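Long-range contacts in redox-sensitive transcriptional activator OxyR (Porphyromonas gingivalis, PDB 3T22), which probably binds DNA and activates transcription in response to redox state, and is represented here by its regulatory domain: residues Ala7-Ile12 with Ala55-Lys60; Pro14-Arg19 with Pro153-Glu158; Phe21-Lys26 with Ile198-Ser203; Glu74-Tyr79 with Pro174-Glu179; Asp90-Thr95 with Arg169-Pro174. The protein carries 1 engineered substitution. One frame throughout, in Å; residues are numbered along the deposited sequence.

How the contacts relate
From the N terminus, contact 1 closes first, joining strand 4-8 to strand 54-57 around a loop that holds helices 13-27 and 40-48. Contacts 2 and 3 both start on helix 13-27, inside that loop, and end far beyond it, at 153-158 and 198-203; each therefore crosses contact 1, and they cross each other. Contact 4 opens after contact 1 has closed and pairs strand 66-80 with strand 175-185. Contact 5, on the peripheral loops, is nested within contact 4 and shares P174 with it; both lie inside the loop of contact 3 and cross contact 2. R178 of contact 4 reaches T11 of contact 1, and L155 of contact 2 reaches E74, tying the strands to the loop after strand 149-153.

Contact 1. Residues Ala7-Ile12 with Ala55-Lys60; sequences AVLPTI and AIIASK
The carbonyl oxygen of A7 takes the shortest polar bond here, from I56 N to A7 O at 2.8 Å, nearly straight at 168°, and A55 CA adds a C-H...O contact to the same oxygen. This is parallel beta pairing of strand 4-8 with strand 54-57 in the alpha/beta architecture of a type 2 periplasmic-binding-protein fold: strand 4-8 lies between strands 33-37 and 54-57, and the helices of the intervening chain pack against the sheet. A7 faces A55 on one side of the sheet, where C43 of helix 40-48 covers the alanines; V8 and I56 lie side by side on the other, V8 CG2 meeting I56 CD1 at 4.0 Å. Beyond the strands the pairing fades, the last bond, from L9 N to I56 O, being weak at 3.4 Å. Side chains then take over. L9 holds CG anti to its carbonyl carbon (chi1 -64°), which sends the side chain across the strand end, with CG 4.0 Å from I57 CA. One branch, L9 CD1, lies 3.9 Å from A58 CB. I12, in the N-cap position of helix 13-27, sets CD1 3.8 Å from I56 O.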
# COMPACT_ATOMS: atom_id res chain seq x y z
N ALA A 7 7.31 12.70 9.70
CA ALA A 7 7.31 11.39 9.05
C ALA A 7 6.42 10.37 9.75
O ALA A 7 6.12 10.48 10.95
CB ALA A 7 8.74 10.85 8.92
N VAL A 8 6.01 9.35 9.00
CA VAL A 8 5.04 8.38 9.47
C VAL A 8 5.29 7.00 8.84
O VAL A 8 5.47 6.89 7.63
CB VAL A 8 3.61 8.82 9.11
CG1 VAL A 8 2.58 7.95 9.80
CG2 VAL A 8 3.40 10.29 9.45
N LEU A 9 5.27 5.96 9.66
CA LEU A 9 5.40 4.61 9.15
C LEU A 9 4.30 4.32 8.13
O LEU A 9 3.20 4.85 8.23
CB LEU A 9 5.33 3.60 10.29
CG LEU A 9 6.43 3.63 11.34
CD1 LEU A 9 6.41 2.35 12.15
CD2 LEU A 9 7.79 3.84 10.72
N PRO A 10 4.61 3.48 7.15
CA PRO A 10 3.63 3.07 6.13
C PRO A 10 2.60 2.10 6.72
O PRO A 10 1.49 1.98 6.23
CB PRO A 10 4.48 2.35 5.07
CG PRO A 10 5.94 2.45 5.53
CD PRO A 10 5.91 2.80 6.99
N THR A 11 2.98 1.40 7.79
CA THR A 11 2.03 0.55 8.50
C THR A 11 1.13 1.36 9.45
O THR A 11 0.33 0.79 10.17
CB THR A 11 2.74 -0.60 9.27
OG1 THR A 11 3.54 -0.06 10.34
CG2 THR A 11 3.62 -1.39 8.31
N ILE A 12 1.27 2.68 9.42
CA ILE A 12 0.45 3.57 10.25
C ILE A 12 -0.32 4.61 9.42
O ILE A 12 -1.45 4.94 9.72
CB ILE A 12 1.34 4.34 11.23
CG1 ILE A 12 2.07 3.36 12.16
CG2 ILE A 12 0.51 5.41 11.97
CD1 ILE A 12 3.23 3.97 12.97
N ALA A 55 8.63 12.30 14.04
CA ALA A 55 8.29 11.04 13.40
C ALA A 55 7.33 10.24 14.28
O ALA A 55 7.55 10.09 15.48
CB ALA A 55 9.54 10.22 13.09
N ILE A 56 6.27 9.75 13.66
CA ILE A 56 5.37 8.82 14.32
C ILE A 56 5.82 7.39 14.01
O ILE A 56 5.67 6.92 12.86
CB ILE A 56 3.94 9.03 13.82
CG1 ILE A 56 3.59 10.51 13.84
CG2 ILE A 56 2.97 8.22 14.67
CD1 ILE A 56 2.25 10.84 13.20
N ILE A 57 6.37 6.72 15.02
CA ILE A 57 6.91 5.36 14.86
C ILE A 57 6.20 4.34 15.75
O ILE A 57 5.24 4.67 16.45
CB ILE A 57 8.42 5.32 15.16
CG1 ILE A 57 8.69 5.83 16.57
CG2 ILE A 57 9.22 6.14 14.10
CD1 ILE A 57 10.16 5.78 16.95
N ALA A 58 6.64 3.09 15.72
CA ALA A 58 5.98 2.05 16.50
C ALA A 58 6.91 1.41 17.51
O ALA A 58 6.80 0.23 17.81
CB ALA A 58 5.31 1.00 15.61
N SER A 59 7.86 2.20 18.01
CA SER A 59 8.71 1.78 19.13
C SER A 59 9.38 2.98 19.78
O SER A 59 9.20 4.12 19.34
CB SER A 59 9.73 0.73 18.69
OG SER A 59 10.36 1.09 17.47
N LYS A 60 10.10 2.73 20.87
CA LYS A 60 10.86 3.78 21.53
C LYS A 60 12.07 4.08 20.66
O LYS A 60 12.72 3.15 20.19
CB LYS A 60 11.32 3.32 22.92
CG LYS A 60 10.17 3.05 23.90
CD LYS A 60 10.67 2.82 25.33
CE LYS A 60 9.51 2.65 26.32
NZ LYS A 60 8.83 1.31 26.24

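Contact 2. Residues Pro14-Arg19 with Pro153-Glu158; sequences PYLLPR and PQLTVE
The Y15 ring is sandwiched: T156 CB sits over one face, offset toward the rim and 3.9 Å from the ring centroid in a CH-pi contact, while P14 CB of its own helix lies over the opposite face. P153 CG approaches obliquely, 3.7 Å from Y15 CE2, and the proline side chain crosses the tyrosine at about a right angle. At the second flat group, the guanidinium of R19, E158 CB lies in plane at the edge and L155 CD1 comes in obliquely. A bend at the second torsion of E158 (chi2 -94°) brings its carboxylate to R19, turned 61° from the guanidinium plane, and the salt bridge, R19 NH2 to E158 OE1, is long at 3.5 Å; R19 NH1 is also bonded to the backbone oxygen of A204. Helix 13-27, the first of the periplasmic-binding-protein-like regulatory domain, is kinked here, and it meets a 3-10 turn that follows strand 149-153. Between the two backbones a water donates to Y15 O at 2.8 Å and to L155 O at 3.1 Å. L155 wedges in beside this bridge, its CD2 3.9 Å from Y15 O and 4.1 Å from L16 CB. Y15 OH hydrogen-bonds to E137 of the second subunit, and P14 and L17 also pack on A138 and Y131 of that chain.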
# COMPACT_ATOMS: atom_id res chain seq x y z
N PRO A 14 -1.97 5.01 6.47
CA PRO A 14 -3.29 4.90 5.84
C PRO A 14 -4.42 4.75 6.85
O PRO A 14 -5.56 4.99 6.50
CB PRO A 14 -3.18 3.62 4.99
CG PRO A 14 -1.72 3.35 4.88
CD PRO A 14 -1.10 3.86 6.14
N TYR A 15 -4.09 4.38 8.08
CA TYR A 15 -5.10 4.07 9.08
C TYR A 15 -5.29 5.21 10.07
O TYR A 15 -6.35 5.34 10.69
CB TYR A 15 -4.74 2.77 9.81
CG TYR A 15 -4.20 1.72 8.87
CD1 TYR A 15 -4.96 1.26 7.81
CD2 TYR A 15 -2.92 1.22 9.02
CE1 TYR A 15 -4.48 0.32 6.93
CE2 TYR A 15 -2.42 0.28 8.15
CZ TYR A 15 -3.20 -0.16 7.11
OH TYR A 15 -2.70 -1.09 6.24
N LEU A 16 -4.26 6.04 10.20
CA LEU A 16 -4.25 7.06 11.23
C LEU A 16 -4.36 8.45 10.63
O LEU A 16 -5.05 9.30 11.17
CB LEU A 16 -3.00 6.96 12.10
CG LEU A 16 -2.75 8.16 13.03
CD1 LEU A 16 -3.68 8.14 14.20
CD2 LEU A 16 -1.29 8.22 13.52
N LEU A 17 -3.71 8.66 9.50
CA LEU A 17 -3.73 9.95 8.84
C LEU A 17 -5.14 10.43 8.48
O LEU A 17 -5.43 11.61 8.60
CB LEU A 17 -2.81 9.97 7.62
CG LEU A 17 -1.32 10.09 7.96
CD1 LEU A 17 -0.55 10.67 6.79
CD2 LEU A 17 -1.13 10.92 9.21
N PRO A 18 -6.01 9.53 8.04
CA PRO A 18 -7.39 9.98 7.75
C PRO A 18 -8.16 10.47 9.00
O PRO A 18 -8.90 11.44 8.91
CB PRO A 18 -8.04 8.73 7.15
CG PRO A 18 -6.91 8.05 6.45
CD PRO A 18 -5.73 8.23 7.41
N ARG A 19 -7.95 9.84 10.15
CA ARG A 19 -8.54 10.31 11.39
C ARG A 19 -8.00 11.66 11.84
O ARG A 19 -8.76 12.56 12.18
CB ARG A 19 -8.32 9.30 12.51
CG ARG A 19 -9.11 8.02 12.35
CD ARG A 19 -8.77 7.05 13.46
NE ARG A 19 -9.78 6.01 13.59
CZ ARG A 19 -10.87 6.12 14.34
NH1 ARG A 19 -11.11 7.22 15.03
NH2 ARG A 19 -11.74 5.11 14.40
N PRO A 153 -2.72 -4.32 11.52
CA PRO A 153 -2.84 -3.52 12.75
C PRO A 153 -4.31 -3.19 13.08
O PRO A 153 -5.13 -2.96 12.18
CB PRO A 153 -2.06 -2.26 12.41
CG PRO A 153 -2.22 -2.13 10.91
CD PRO A 153 -2.19 -3.53 10.40
N GLN A 154 -4.62 -3.18 14.37
CA GLN A 154 -5.99 -3.06 14.87
C GLN A 154 -6.76 -1.83 14.38
O GLN A 154 -7.97 -1.88 14.23
CB GLN A 154 -5.96 -3.07 16.40
CG GLN A 154 -7.28 -2.78 17.08
CD GLN A 154 -7.18 -2.89 18.58
OE1 GLN A 154 -6.22 -2.41 19.18
NE2 GLN A 154 -8.16 -3.54 19.20
N LEU A 155 -6.05 -0.74 14.16
CA LEU A 155 -6.68 0.53 13.81
C LEU A 155 -7.25 0.49 12.38
O LEU A 155 -8.07 1.34 11.99
CB LEU A 155 -5.68 1.68 13.99
CG LEU A 155 -6.23 3.10 14.12
CD1 LEU A 155 -7.15 3.25 15.34
CD2 LEU A 155 -5.08 4.11 14.15
N THR A 156 -6.85 -0.51 11.61
CA THR A 156 -7.38 -0.66 10.27
C THR A 156 -8.82 -1.19 10.25
O THR A 156 -9.49 -1.04 9.23
CB THR A 156 -6.47 -1.55 9.37
OG1 THR A 156 -6.92 -1.46 8.01
CG2 THR A 156 -6.53 -2.99 9.80
N VAL A 157 -9.29 -1.79 11.34
CA VAL A 157 -10.62 -2.43 11.33
C VAL A 157 -11.78 -1.47 11.12
O VAL A 157 -12.75 -1.82 10.47
CB VAL A 157 -10.91 -3.31 12.57
CG1 VAL A 157 -9.78 -4.28 12.82
CG2 VAL A 157 -11.19 -2.46 13.79
N GLU A 158 -11.65 -0.25 11.65
CA GLU A 158 -12.69 0.76 11.49
C GLU A 158 -12.79 1.29 10.07
O GLU A 158 -13.55 2.21 9.80
CB GLU A 158 -12.44 1.92 12.46
CG GLU A 158 -11.14 1.83 13.20
CD GLU A 158 -11.29 1.16 14.55
OE1 GLU A 158 -11.99 1.72 15.41
OE2 GLU A 158 -10.72 0.07 14.74
O HOH W 1 -8.70 3.90 10.28

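Contact 3. Residues Phe21-Lys26 with Ile198-Ser203; sequences FPIWKK and IGLLRS
Helices 13-27 and 191-203 run roughly antiparallel where they touch, their local axes 142° apart in direction and 9.9 Å apart at closest approach, with I23 and L200 at the nearest point. L200 fits between the side chains of I23 and W24. With L200 CG anti to its carbonyl carbon (chi1 -70°), L200 CD1 is carried to the indole edge, in plane and 3.7 Å from W24 CD1. The side chains of L200 and I23 slide past each other in opposite directions, L200 CD1 4.0 Å from I23 CG2. This plain apolar helix packing brings the first and last helices of the regulatory domain together on one lobe of its periplasmic-binding-protein-like fold. Further round the ring, W24 CZ2 meets L201 CD2 at 4.0 Å, an oblique approach. L201 also packs on L71 and L182 of the sheet. The indole nitrogen W24 NE1 is buried without a hydrogen-bonding partner in the model. At the margin, S203 OG turns back on its own helix, donating to L200 O at 3.1 Å.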
# COMPACT_ATOMS: atom_id res chain seq x y z
N PHE A 21 -6.16 14.04 10.20
CA PHE A 21 -6.04 15.14 9.24
C PHE A 21 -6.94 16.36 9.52
O PHE A 21 -6.43 17.46 9.69
CB PHE A 21 -6.19 14.65 7.79
CG PHE A 21 -4.88 14.50 7.07
CD1 PHE A 21 -4.12 15.60 6.75
CD2 PHE A 21 -4.41 13.25 6.72
CE1 PHE A 21 -2.91 15.47 6.09
CE2 PHE A 21 -3.20 13.10 6.05
CZ PHE A 21 -2.45 14.21 5.74
N PRO A 22 -8.27 16.16 9.57
CA PRO A 22 -9.18 17.31 9.77
C PRO A 22 -9.10 17.93 11.18
O PRO A 22 -9.38 19.11 11.35
CB PRO A 22 -10.57 16.71 9.52
CG PRO A 22 -10.42 15.26 9.83
CD PRO A 22 -9.00 14.89 9.45
N ILE A 23 -8.71 17.13 12.17
CA ILE A 23 -8.45 17.66 13.50
C ILE A 23 -7.24 18.59 13.49
O ILE A 23 -7.21 19.58 14.22
CB ILE A 23 -8.28 16.53 14.51
CG1 ILE A 23 -9.61 15.77 14.68
CG2 ILE A 23 -7.77 17.06 15.84
CD1 ILE A 23 -9.44 14.36 15.23
N TRP A 24 -6.25 18.28 12.66
CA TRP A 24 -5.09 19.16 12.46
C TRP A 24 -5.47 20.47 11.80
O TRP A 24 -4.81 21.49 12.01
CB TRP A 24 -4.03 18.51 11.58
CG TRP A 24 -3.10 17.62 12.28
CD1 TRP A 24 -3.01 17.41 13.63
CD2 TRP A 24 -2.11 16.78 11.67
NE1 TRP A 24 -2.02 16.49 13.88
CE2 TRP A 24 -1.45 16.09 12.70
CE3 TRP A 24 -1.73 16.54 10.35
CZ2 TRP A 24 -0.42 15.18 12.45
CZ3 TRP A 24 -0.71 15.64 10.10
CH2 TRP A 24 -0.07 14.96 11.15
N LYS A 25 -6.51 20.45 10.97
CA LYS A 25 -6.94 21.66 10.29
C LYS A 25 -7.65 22.64 11.23
O LYS A 25 -7.23 23.79 11.36
CB LYS A 25 -7.77 21.35 9.04
CG LYS A 25 -6.90 20.90 7.84
CD LYS A 25 -7.70 20.67 6.55
CE LYS A 25 -6.75 20.40 5.37
NZ LYS A 25 -7.44 19.89 4.14
N LYS A 26 -8.70 22.17 11.90
CA LYS A 26 -9.42 22.99 12.88
C LYS A 26 -8.50 23.59 13.94
O LYS A 26 -8.61 24.77 14.26
CB LYS A 26 -10.51 22.16 13.57
CG LYS A 26 -11.61 21.65 12.66
CD LYS A 26 -12.54 20.71 13.42
CE LYS A 26 -13.57 20.06 12.50
NZ LYS A 26 -14.36 19.01 13.20
N ILE A 198 0.82 15.98 20.40
CA ILE A 198 0.62 14.76 21.18
C ILE A 198 -0.86 14.62 21.54
O ILE A 198 -1.45 13.54 21.43
CB ILE A 198 1.49 14.74 22.42
CG1 ILE A 198 2.96 14.76 22.01
CG2 ILE A 198 1.18 13.52 23.26
CD1 ILE A 198 3.93 14.76 23.18
N GLY A 199 -1.47 15.73 21.94
CA GLY A 199 -2.87 15.73 22.29
C GLY A 199 -3.74 15.40 21.10
O GLY A 199 -4.65 14.58 21.19
N LEU A 200 -3.48 16.05 19.97
CA LEU A 200 -4.29 15.87 18.77
C LEU A 200 -4.26 14.43 18.27
O LEU A 200 -5.30 13.85 17.95
CB LEU A 200 -3.84 16.82 17.67
CG LEU A 200 -4.14 18.30 17.91
CD1 LEU A 200 -4.42 19.01 16.60
CD2 LEU A 200 -5.31 18.47 18.86
N LEU A 201 -3.07 13.86 18.20
CA LEU A 201 -2.88 12.48 17.78
C LEU A 201 -3.58 11.50 18.72
O LEU A 201 -4.28 10.61 18.26
CB LEU A 201 -1.38 12.18 17.72
CG LEU A 201 -0.74 12.99 16.59
CD1 LEU A 201 0.76 13.13 16.77
CD2 LEU A 201 -1.06 12.38 15.23
N ARG A 202 -3.40 11.69 20.03
CA ARG A 202 -4.06 10.85 21.03
C ARG A 202 -5.59 10.89 20.85
O ARG A 202 -6.26 9.85 20.84
CB ARG A 202 -3.64 11.25 22.45
CG ARG A 202 -2.17 10.90 22.81
CD ARG A 202 -1.68 11.57 24.12
NE ARG A 202 -0.72 10.74 24.87
CZ ARG A 202 -0.05 11.12 25.96
NH1 ARG A 202 -0.20 12.35 26.47
NH2 ARG A 202 0.79 10.28 26.55
N SER A 203 -6.12 12.09 20.66
CA SER A 203 -7.56 12.27 20.48
C SER A 203 -8.11 11.65 19.20
O SER A 203 -9.32 11.51 19.05
CB SER A 203 -7.91 13.75 20.53
OG SER A 203 -8.07 14.28 19.23

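Contact 4. Residues Glu74-Tyr79 with Pro174-Glu179; sequences EEFLGY and PRPVRE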
# COMPACT_ATOMS: atom_id res chain seq x y z
N GLU A 74 -1.67 -0.76 20.25
CA GLU A 74 -2.35 -1.29 19.08
C GLU A 74 -2.09 -2.77 18.86
O GLU A 74 -0.96 -3.17 18.62
CB GLU A 74 -1.91 -0.51 17.83
CG GLU A 74 -2.49 -1.02 16.52
CD GLU A 74 -2.22 -0.08 15.36
OE1 GLU A 74 -1.07 0.38 15.24
OE2 GLU A 74 -3.15 0.20 14.58
N GLU A 75 -3.15 -3.56 18.89
CA GLU A 75 -3.02 -5.00 18.68
C GLU A 75 -2.59 -5.35 17.27
O GLU A 75 -2.83 -4.60 16.33
CB GLU A 75 -4.35 -5.71 18.99
CG GLU A 75 -4.67 -5.81 20.46
CD GLU A 75 -5.77 -6.83 20.77
OE1 GLU A 75 -5.96 -7.80 20.00
OE2 GLU A 75 -6.45 -6.65 21.80
N PHE A 76 -1.93 -6.50 17.13
CA PHE A 76 -1.75 -7.18 15.87
C PHE A 76 -2.97 -8.07 15.66
O PHE A 76 -3.45 -8.71 16.61
CB PHE A 76 -0.50 -8.07 15.93
CG PHE A 76 0.77 -7.32 16.14
CD1 PHE A 76 1.18 -7.00 17.42
CD2 PHE A 76 1.53 -6.91 15.07
CE1 PHE A 76 2.33 -6.29 17.63
CE2 PHE A 76 2.70 -6.20 15.27
CZ PHE A 76 3.10 -5.89 16.55
N LEU A 77 -3.50 -8.11 14.45
CA LEU A 77 -4.65 -8.95 14.17
C LEU A 77 -4.41 -9.88 12.99
O LEU A 77 -3.71 -9.52 12.06
CB LEU A 77 -5.90 -8.09 13.95
CG LEU A 77 -6.38 -7.15 15.06
CD1 LEU A 77 -7.54 -6.32 14.53
CD2 LEU A 77 -6.79 -7.89 16.34
N GLY A 78 -4.99 -11.07 13.03
CA GLY A 78 -4.97 -11.96 11.88
C GLY A 78 -6.01 -11.56 10.84
O GLY A 78 -7.00 -10.91 11.19
N TYR A 79 -5.78 -11.94 9.58
CA TYR A 79 -6.67 -11.67 8.45
C TYR A 79 -6.71 -12.95 7.59
O TYR A 79 -5.78 -13.23 6.84
CB TYR A 79 -6.17 -10.45 7.66
CG TYR A 79 -7.23 -9.67 6.86
CD1 TYR A 79 -8.38 -9.18 7.47
CD2 TYR A 79 -7.06 -9.42 5.51
CE1 TYR A 79 -9.34 -8.46 6.74
CE2 TYR A 79 -8.00 -8.71 4.77
CZ TYR A 79 -9.14 -8.23 5.39
OH TYR A 79 -10.08 -7.52 4.64
N PRO A 174 -1.82 -14.15 25.86
CA PRO A 174 -1.85 -12.69 25.85
C PRO A 174 -1.83 -12.16 24.41
O PRO A 174 -1.14 -12.71 23.54
CB PRO A 174 -0.56 -12.32 26.59
CG PRO A 174 0.39 -13.43 26.25
CD PRO A 174 -0.45 -14.68 26.01
N ARG A 175 -2.60 -11.13 24.14
CA ARG A 175 -2.61 -10.56 22.80
C ARG A 175 -1.46 -9.57 22.72
O ARG A 175 -1.25 -8.79 23.66
CB ARG A 175 -3.96 -9.90 22.50
CG ARG A 175 -5.15 -10.88 22.62
CD ARG A 175 -6.48 -10.22 22.32
NE ARG A 175 -6.71 -9.04 23.14
CZ ARG A 175 -7.41 -9.02 24.27
NH1 ARG A 175 -7.99 -10.14 24.71
NH2 ARG A 175 -7.55 -7.89 24.95
N PRO A 176 -0.68 -9.61 21.63
CA PRO A 176 0.43 -8.67 21.45
C PRO A 176 -0.01 -7.32 20.86
O PRO A 176 -0.80 -7.28 19.93
CB PRO A 176 1.33 -9.40 20.44
CG PRO A 176 0.35 -10.16 19.60
CD PRO A 176 -0.77 -10.58 20.53
N VAL A 177 0.51 -6.24 21.43
CA VAL A 177 0.32 -4.91 20.88
C VAL A 177 1.68 -4.31 20.60
O VAL A 177 2.69 -4.79 21.13
CB VAL A 177 -0.36 -3.96 21.88
CG1 VAL A 177 -1.80 -4.39 22.16
CG2 VAL A 177 0.46 -3.88 23.16
N ARG A 178 1.70 -3.27 19.78
CA ARG A 178 2.86 -2.41 19.64
C ARG A 178 2.50 -1.05 20.23
O ARG A 178 1.33 -0.74 20.38
CB ARG A 178 3.25 -2.25 18.15
CG ARG A 178 2.14 -1.64 17.27
CD ARG A 178 2.57 -1.50 15.81
NE ARG A 178 1.60 -0.77 14.99
CZ ARG A 178 1.80 -0.45 13.71
NH1 ARG A 178 2.93 -0.77 13.11
NH2 ARG A 178 0.87 0.22 13.04
N GLU A 179 3.49 -0.24 20.56
CA GLU A 179 3.20 1.11 21.00
C GLU A 179 3.55 2.13 19.91
O GLU A 179 4.65 2.11 19.38
CB GLU A 179 3.92 1.45 22.31
CG GLU A 179 5.36 0.99 22.39
CD GLU A 179 6.07 1.52 23.63
OE1 GLU A 179 5.48 2.41 24.30
OE2 GLU A 179 7.21 1.07 23.92
O HOH W 2 -2.12 1.62 12.29
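R178 places CG between its backbone N and carbonyl carbon (chi1 60°) and then runs extended to NE, while E74 sends CG anti to its own N (chi1 177°); the two chains thus lie side by side and point the same way. They belong to an antiparallel pair, strand 66-80 with strand 175-185, consistent with the hinge strands that link the two lobes of LysR-type regulatory domains. R178 N bonds to E74 O at 2.9 Å and E74 N to R178 O, closing a hydrogen-bonded pair, and E75 with V177 forms the non-hydrogen-bonded pair next to it. F76 N donates to P176 O at 3.1 Å, but P176 has no N-H to return. Both R178 NE and R178 NH2 grip the single oxygen E74 OE1, each at 2.9 Å, from the same side of the carboxylate and above its plane. The other oxygen, E74 OE2, accepts from L155 N and a water, and R178 NH1 reaches T11, so the buried pair is held by several partners. On the face that carries E75 and V177, the E75 carboxylate is met by R175, bent at its third torsion, with R175 NE 2.8 Å from E75 OE2, an oxygen also bonded to Q216. The ring of F76 lies by P176 with CD1 3.9 Å from P176 CB, and its CZ is 4.0 Å from R178 CB.

Contact 5. Residues Asp90-Thr95 with Arg169-Pro174; sequences DVIRTT and RPFGMP
I92 carries the tight part of this contact: I92 N donates to P170 O at 2.8 Å, nearly straight at 169°, and its methyl CG2 sits over the centre of the F171 ring, 4.0 Å from the centroid and 12° off the normal, in a CH-pi contact. With I92 CG1 anti to the backbone N (chi1 -168°), the other branch, CG2, falls between N and the carbonyl carbon, 3.3 Å from P170 O. F171 in turn touches F76 of the neighbouring strand. The outer side is looser. V91 brushes past P170, CG1 to CG 4.4 Å, and a water links the two backbones, donating to I92 O at 2.8 Å and accepting from G172 N at 3.3 Å. At the other end the guanidinium of R169 hydrogen-bonds to the backbone oxygen of F87 and makes a cation-pi contact with its ring. No regular strand forms: two loops, one after strand 66-80 and one before strand 175-185, meet at the edge of the periplasmic-binding-protein-like domain.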
# COMPACT_ATOMS: atom_id res chain seq x y z
N ASP A 90 -11.95 -19.13 16.01
CA ASP A 90 -12.28 -17.74 16.33
C ASP A 90 -11.09 -16.95 16.86
O ASP A 90 -11.09 -15.73 16.86
CB ASP A 90 -13.49 -17.63 17.28
CG ASP A 90 -13.32 -18.46 18.53
OD1 ASP A 90 -12.18 -18.88 18.83
OD2 ASP A 90 -14.34 -18.70 19.22
N VAL A 91 -10.06 -17.66 17.32
CA VAL A 91 -8.80 -17.01 17.60
C VAL A 91 -7.72 -17.65 16.75
O VAL A 91 -7.79 -18.84 16.42
CB VAL A 91 -8.40 -17.08 19.09
CG1 VAL A 91 -9.40 -16.35 19.96
CG2 VAL A 91 -8.23 -18.52 19.53
N ILE A 92 -6.72 -16.87 16.40
CA ILE A 92 -5.61 -17.37 15.62
C ILE A 92 -4.44 -17.76 16.54
O ILE A 92 -4.18 -17.09 17.54
CB ILE A 92 -5.19 -16.32 14.58
CG1 ILE A 92 -4.22 -16.90 13.57
CG2 ILE A 92 -4.58 -15.10 15.26
CD1 ILE A 92 -3.57 -15.85 12.74
N ARG A 93 -3.77 -18.86 16.22
CA ARG A 93 -2.52 -19.24 16.88
C ARG A 93 -1.35 -19.23 15.89
O ARG A 93 -1.35 -19.95 14.91
CB ARG A 93 -2.64 -20.64 17.49
CG ARG A 93 -3.27 -20.68 18.88
CD ARG A 93 -2.67 -21.82 19.73
NE ARG A 93 -1.36 -21.48 20.28
CZ ARG A 93 -0.26 -22.24 20.17
NH1 ARG A 93 -0.31 -23.40 19.51
NH2 ARG A 93 0.88 -21.83 20.71
N THR A 94 -0.35 -18.40 16.15
CA THR A 94 0.77 -18.26 15.22
C THR A 94 1.44 -19.59 14.89
O THR A 94 1.93 -19.79 13.78
CB THR A 94 1.84 -17.30 15.77
OG1 THR A 94 2.70 -16.87 14.71
CG2 THR A 94 2.67 -17.98 16.86
N THR A 95 1.45 -20.50 15.86
CA THR A 95 2.15 -21.78 15.69
C THR A 95 1.40 -22.72 14.73
O THR A 95 1.93 -23.74 14.31
CB THR A 95 2.47 -22.46 17.05
OG1 THR A 95 1.25 -22.83 17.70
CG2 THR A 95 3.25 -21.53 17.97
N ARG A 169 -9.37 -12.13 12.67
CA ARG A 169 -9.28 -13.07 13.78
C ARG A 169 -8.26 -12.53 14.74
O ARG A 169 -7.13 -12.26 14.35
CB ARG A 169 -8.84 -14.45 13.32
CG ARG A 169 -9.81 -15.16 12.40
CD ARG A 169 -11.08 -15.58 13.14
NE ARG A 169 -11.90 -16.41 12.27
CZ ARG A 169 -12.67 -15.95 11.29
NH1 ARG A 169 -12.76 -14.64 11.06
NH2 ARG A 169 -13.35 -16.79 10.56
N PRO A 170 -8.66 -12.37 16.02
CA PRO A 170 -7.73 -11.91 17.06
C PRO A 170 -6.84 -13.03 17.55
O PRO A 170 -7.09 -14.18 17.19
CB PRO A 170 -8.68 -11.50 18.19
CG PRO A 170 -9.86 -12.42 18.01
CD PRO A 170 -10.03 -12.52 16.52
N PHE A 171 -5.81 -12.70 18.33
CA PHE A 171 -5.00 -13.69 19.05
C PHE A 171 -5.72 -14.05 20.33
O PHE A 171 -6.63 -13.35 20.75
CB PHE A 171 -3.64 -13.11 19.42
CG PHE A 171 -2.66 -13.12 18.31
CD1 PHE A 171 -1.91 -14.25 18.04
CD2 PHE A 171 -2.49 -12.00 17.51
CE1 PHE A 171 -1.02 -14.27 16.99
CE2 PHE A 171 -1.60 -12.01 16.47
CZ PHE A 171 -0.85 -13.14 16.20
N GLY A 172 -5.31 -15.15 20.96
CA GLY A 172 -5.74 -15.46 22.32
C GLY A 172 -4.71 -14.98 23.32
O GLY A 172 -3.54 -14.80 22.98
N MET A 173 -5.13 -14.77 24.57
CA MET A 173 -4.24 -14.16 25.56
C MET A 173 -2.93 -14.90 25.70
O MET A 173 -2.91 -16.13 25.66
CB MET A 173 -4.92 -14.07 26.92
CG MET A 173 -6.16 -13.22 26.92
SD MET A 173 -6.83 -12.98 28.58
CE MET A 173 -7.93 -11.60 28.25
N PRO A 174 -1.82 -14.15 25.86
CA PRO A 174 -1.85 -12.69 25.85
C PRO A 174 -1.83 -12.16 24.41
O PRO A 174 -1.14 -12.71 23.54
CB PRO A 174 -0.56 -12.32 26.59
CG PRO A 174 0.39 -13.43 26.25
CD PRO A 174 -0.45 -14.68 26.01
O HOH W 3 -3.39 -17.69 20.20